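Local coordinates for protein quinone oxidoreductase (Thermus thermophilus, PDB 1IZ0) that binds NADPH and probably uses it to reduce quinones, as a member of the medium-chain dehydrogenase/reductase superfamily, at residues P108-T113 / T295-V300; L138-V143 / L163-A168. All blocks are in the same frame, centred on the assembly; numbering follows the deposited sequence.

Contact 1. Residues P108-T113 / T295-V300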
loop_
_atom_site.group_PDB
_atom_site.type_symbol
_atom_site.label_atom_id
_atom_site.label_comp_id
_atom_site.label_asym_id
_atom_site.label_seq_id
_atom_site.Cartn_x
_atom_site.Cartn_y
_atom_site.Cartn_z
ATOM N N PRO A 108 -1.760 -5.462 4.705
ATOM C CA PRO A 108 -2.314 -5.947 3.429
ATOM C C PRO A 108 -1.961 -5.225 2.132
ATOM O O PRO A 108 -1.199 -5.737 1.301
ATOM C CB PRO A 108 -3.820 -5.965 3.687
ATOM C CG PRO A 108 -3.899 -6.257 5.150
ATOM C CD PRO A 108 -2.827 -5.351 5.718
ATOM N N VAL A 109 -2.527 -4.047 1.935
ATOM C CA VAL A 109 -2.275 -3.305 0.703
ATOM C C VAL A 109 -0.810 -2.973 0.424
ATOM O O VAL A 109 -0.298 -3.296 -0.645
ATOM C CB VAL A 109 -3.087 -2.001 0.678
ATOM C CG1 VAL A 109 -2.754 -1.204 -0.581
ATOM C CG2 VAL A 109 -4.571 -2.328 0.737
ATOM N N SER A 110 -0.136 -2.345 1.380
ATOM C CA SER A 110 1.259 -1.938 1.189
ATOM C C SER A 110 2.222 -3.079 0.879
ATOM O O SER A 110 2.944 -3.042 -0.122
ATOM C CB SER A 110 1.764 -1.184 2.427
ATOM O OG SER A 110 0.900 -0.107 2.757
ATOM N N PHE A 111 2.235 -4.097 1.731
ATOM C CA PHE A 111 3.145 -5.212 1.533
ATOM C C PHE A 111 2.833 -6.087 0.334
ATOM O O PHE A 111 3.753 -6.566 -0.340
ATOM C CB PHE A 111 3.229 -6.030 2.821
ATOM C CG PHE A 111 3.953 -5.308 3.915
ATOM C CD1 PHE A 111 5.272 -5.623 4.220
ATOM C CD2 PHE A 111 3.349 -4.238 4.571
ATOM C CE1 PHE A 111 5.983 -4.877 5.156
ATOM C CE2 PHE A 111 4.047 -3.484 5.506
ATOM C CZ PHE A 111 5.368 -3.802 5.799
ATOM N N LEU A 112 1.555 -6.302 0.056
ATOM C CA LEU A 112 1.187 -7.102 -1.101
ATOM C C LEU A 112 1.576 -6.339 -2.363
ATOM O O LEU A 112 2.070 -6.923 -3.330
ATOM C CB LEU A 112 -0.316 -7.397 -1.091
ATOM C CG LEU A 112 -0.684 -8.578 -0.186
ATOM C CD1 LEU A 112 -2.200 -8.754 -0.110
ATOM C CD2 LEU A 112 -0.023 -9.838 -0.740
ATOM N N THR A 113 1.363 -5.028 -2.341
ATOM C CA THR A 113 1.710 -4.178 -3.477
ATOM C C THR A 113 3.212 -4.174 -3.738
ATOM O O THR A 113 3.653 -4.310 -4.880
ATOM C CB THR A 113 1.267 -2.720 -3.242
ATOM O OG1 THR A 113 -0.165 -2.650 -3.247
ATOM C CG2 THR A 113 1.836 -1.813 -4.325
ATOM N N THR A 295 3.733 10.312 8.080
ATOM C CA THR A 295 4.579 9.189 7.688
ATOM C C THR A 295 3.865 7.903 8.079
ATOM O O THR A 295 3.090 7.876 9.034
ATOM C CB THR A 295 5.972 9.234 8.376
ATOM O OG1 THR A 295 5.805 9.284 9.797
ATOM C CG2 THR A 295 6.768 10.460 7.914
ATOM N N GLY A 296 4.113 6.837 7.332
ATOM C CA GLY A 296 3.471 5.581 7.648
ATOM C C GLY A 296 2.017 5.534 7.218
ATOM O O GLY A 296 1.539 6.404 6.492
ATOM N N LYS A 297 1.318 4.512 7.699
ATOM C CA LYS A 297 -0.081 4.266 7.377
ATOM C C LYS A 297 -1.081 5.042 8.224
ATOM O O LYS A 297 -0.929 5.129 9.445
ATOM C CB LYS A 297 -0.377 2.777 7.559
ATOM C CG LYS A 297 -1.728 2.336 7.046
ATOM C CD LYS A 297 -1.643 2.031 5.557
ATOM C CE LYS A 297 -2.867 1.266 5.081
ATOM N NZ LYS A 297 -2.680 0.828 3.675
ATOM N N VAL A 298 -2.115 5.583 7.580
ATOM C CA VAL A 298 -3.169 6.296 8.297
ATOM C C VAL A 298 -4.145 5.211 8.716
ATOM O O VAL A 298 -4.646 4.467 7.881
ATOM C CB VAL A 298 -3.928 7.304 7.402
ATOM C CG1 VAL A 298 -5.095 7.903 8.185
ATOM C CG2 VAL A 298 -2.990 8.414 6.935
ATOM N N VAL A 299 -4.416 5.119 10.008
ATOM C CA VAL A 299 -5.305 4.093 10.518
ATOM C C VAL A 299 -6.445 4.639 11.368
ATOM O O VAL A 299 -6.251 5.546 12.172
ATOM C CB VAL A 299 -4.510 3.080 11.379
ATOM C CG1 VAL A 299 -5.464 2.077 12.037
ATOM C CG2 VAL A 299 -3.477 2.363 10.515
ATOM N N VAL A 300 -7.635 4.077 11.181
ATOM C CA VAL A 300 -8.794 4.464 11.972
ATOM C C VAL A 300 -9.012 3.317 12.960
ATOM O O VAL A 300 -9.120 2.151 12.566
ATOM C CB VAL A 300 -10.053 4.653 11.101
ATOM C CG1 VAL A 300 -11.245 4.993 11.983
ATOM C CG2 VAL A 300 -9.819 5.782 10.088
HETATM O O HOH W 1 -1.213 -1.605 3.919
#

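Contact 2. Residues L138-V143 / L163-A168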
loop_
_atom_site.group_PDB
_atom_site.type_symbol
_atom_site.label_atom_id
_atom_site.label_comp_id
_atom_site.label_asym_id
_atom_site.label_seq_id
_atom_site.Cartn_x
_atom_site.Cartn_y
_atom_site.Cartn_z
ATOM N N LEU A 138 3.297 2.798 1.606
ATOM C CA LEU A 138 3.850 1.901 0.596
ATOM C C LEU A 138 5.380 1.899 0.663
ATOM O O LEU A 138 6.018 0.844 0.637
ATOM C CB LEU A 138 3.400 2.339 -0.801
ATOM C CG LEU A 138 3.360 1.269 -1.899
ATOM C CD1 LEU A 138 3.119 1.947 -3.244
ATOM C CD2 LEU A 138 4.654 0.480 -1.935
ATOM N N GLY A 139 5.955 3.093 0.755
ATOM C CA GLY A 139 7.403 3.231 0.807
ATOM C C GLY A 139 8.099 2.431 1.889
ATOM O O GLY A 139 9.012 1.650 1.600
ATOM N N THR A 140 7.683 2.624 3.137
ATOM C CA THR A 140 8.288 1.900 4.249
ATOM C C THR A 140 8.136 0.405 4.047
ATOM O O THR A 140 9.035 -0.370 4.381
ATOM C CB THR A 140 7.654 2.292 5.589
ATOM O OG1 THR A 140 6.229 2.156 5.503
ATOM C CG2 THR A 140 8.020 3.729 5.943
ATOM N N ALA A 141 6.990 -0.001 3.508
ATOM C CA ALA A 141 6.744 -1.412 3.238
ATOM C C ALA A 141 7.684 -1.875 2.131
ATOM O O ALA A 141 8.260 -2.953 2.207
ATOM C CB ALA A 141 5.291 -1.623 2.801
ATOM N N ALA A 142 7.838 -1.049 1.099
ATOM C CA ALA A 142 8.697 -1.396 -0.031
ATOM C C ALA A 142 10.142 -1.610 0.381
ATOM O O ALA A 142 10.786 -2.567 -0.060
ATOM C CB ALA A 142 8.616 -0.317 -1.106
ATOM N N VAL A 143 10.657 -0.719 1.222
ATOM C CA VAL A 143 12.038 -0.832 1.672
ATOM C C VAL A 143 12.256 -2.146 2.412
ATOM O O VAL A 143 13.229 -2.861 2.156
ATOM C CB VAL A 143 12.433 0.345 2.596
ATOM C CG1 VAL A 143 13.851 0.140 3.133
ATOM C CG2 VAL A 143 12.360 1.660 1.820
ATOM N N LEU A 163 13.900 11.259 5.584
ATOM C CA LEU A 163 14.897 10.272 5.201
ATOM C C LEU A 163 15.408 9.324 6.285
ATOM O O LEU A 163 15.867 8.227 5.975
ATOM C CB LEU A 163 16.073 10.993 4.551
ATOM C CG LEU A 163 15.676 11.887 3.375
ATOM C CD1 LEU A 163 16.914 12.580 2.829
ATOM C CD2 LEU A 163 15.007 11.046 2.287
ATOM N N ALA A 164 15.335 9.736 7.549
ATOM C CA ALA A 164 15.812 8.896 8.644
ATOM C C ALA A 164 15.107 7.533 8.740
ATOM O O ALA A 164 15.751 6.509 8.967
ATOM C CB ALA A 164 15.676 9.647 9.956
ATOM N N LEU A 165 13.794 7.512 8.553
ATOM C CA LEU A 165 13.033 6.261 8.648
ATOM C C LEU A 165 13.433 5.213 7.600
ATOM O O LEU A 165 13.723 4.059 7.936
ATOM C CB LEU A 165 11.532 6.544 8.524
ATOM C CG LEU A 165 10.586 5.974 9.579
ATOM C CD1 LEU A 165 9.158 5.952 9.005
ATOM C CD2 LEU A 165 11.026 4.575 9.988
ATOM N N PRO A 166 13.428 5.591 6.311
ATOM C CA PRO A 166 13.801 4.643 5.254
ATOM C C PRO A 166 15.218 4.108 5.465
ATOM O O PRO A 166 15.492 2.927 5.253
ATOM C CB PRO A 166 13.702 5.487 3.985
ATOM C CG PRO A 166 12.660 6.502 4.333
ATOM C CD PRO A 166 13.015 6.885 5.736
ATOM N N LEU A 167 16.115 4.999 5.872
ATOM C CA LEU A 167 17.509 4.639 6.120
ATOM C C LEU A 167 17.516 3.614 7.259
ATOM O O LEU A 167 18.213 2.598 7.204
ATOM C CB LEU A 167 18.288 5.907 6.508
ATOM C CG LEU A 167 19.749 6.155 6.107
ATOM C CD1 LEU A 167 20.635 6.171 7.353
ATOM C CD2 LEU A 167 20.213 5.120 5.093
ATOM N N ALA A 168 16.708 3.867 8.281
ATOM C CA ALA A 168 16.625 2.959 9.418
ATOM C C ALA A 168 16.050 1.605 9.012
ATOM O O ALA A 168 16.457 0.559 9.540
ATOM C CB ALA A 168 15.778 3.578 10.507
#

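Contact 1. Residues P108-T113 / T295-V300
The amino end of K297 reaches the first turn of helix 108-120 beside V109 and S110. K297 NZ lies 3.8 Å from S110 OG and 4.1 Å from V109 CB. The lysine starts with CG anti to the backbone N (chi1 -170°), bends at chi2 (85°) and then runs straight to its ammonium group. S110 OG stands anti to its carbonyl carbon (chi1 -53°), on the lysine's side. No direct hydrogen bond crosses the contact; a water bridges it instead. This water accepts from K297 NZ at 2.9 Å and from S110 N at 2.9 Å, so it takes up a backbone N-H near the start of the helix. K297 NZ also forms a salt bridge with E62 and a hydrogen bond with N38. The other carboxylate oxygen of E62 accepts from V109 N, so E62 ties the lysine and the helix together.

The contact joins helix 108-120 to strand 297-301 of the catalytic, GroES-like part of the fold. In the mixed sheet there, this strand lies between 27-37, antiparallel, and 273-278, parallel. The K297 side chain is about 4 Å from that of A137, a residue seen to bind NADPH.

One turn on, T113 returns to V109 O with two bonds. T113 OG1 donates to V109 O at 2.7 Å from above the carbonyl plane, and T113 N donates to V109 O at 2.9 Å from the opposite face.

Contact 2. Residues L138-V143 / L163-A168
T140 and L165 meet methyl to methyl, with T140 CG2 4.0 Å from L165 CD1. Their side chains cross obliquely. The threonine is turned so that its two branches do different work. At chi1 52°, OG1 sits between the backbone N and the carbonyl carbon and hydrogen-bonds to the carbonyl oxygens of G136 and A137, one turn earlier. CG2 is left to face the leucine. L165 has its CA-CB bond pointing past the other helix, but with chi1 at -129° its CD1 end comes over to T140.

One turn along, V143 points at the partner helix. Its CG1 methyl lies 3.9 Å from P166 O, so a methyl meets a backbone carbonyl here. The other methyl, V143 CG2, faces the proline ring more loosely, 4.6 Å from P166 CB. The backbones are closest between T140 and P166, whose CA atoms are 6.2 Å apart.

Both segments belong to the Rossmann domain, whose six parallel strands run in the order 3-2-1-4-5-6. Helix 137-148 follows the first strand and the glycine-rich loop that includes G136; helix 164-168 follows the second. They pack on the same face of the sheet, where V143 touches V153 and P166 touches A155 of strand 152-157. The NADPH-binding residues A137 and K162 lie close by in the chain.

The hydroxyl of T140 is satisfied by its own helix, and no hydrogen bond spans the two segments. The helices are therefore held here by van der Waals contact between methyl groups and a backbone carbonyl, with no polar bond to fix them against each other.

After the N-terminal strands the chain reaches helix 108-120, where contact 1 opens. It goes on through helix 137-148 and helix 164-168, and reaches strand 297-301 near its end. Contact 2 closes a short loop of 19 residues, with strand 152-157 inside it. Contact 1 closes a long loop of 181 residues, and contact 2 is nested within that loop. Contact 1 ties helix 108-120 to the catalytic sheet, while contact 2 joins two helices of the Rossmann domain. The two also touch directly: A141 CB lies 3.5 Å from F111 CE2 and 3.6 Å from S110 CB. Helices 108-120 and 137-148 thus link strand 297-301 to the nucleotide-binding domain.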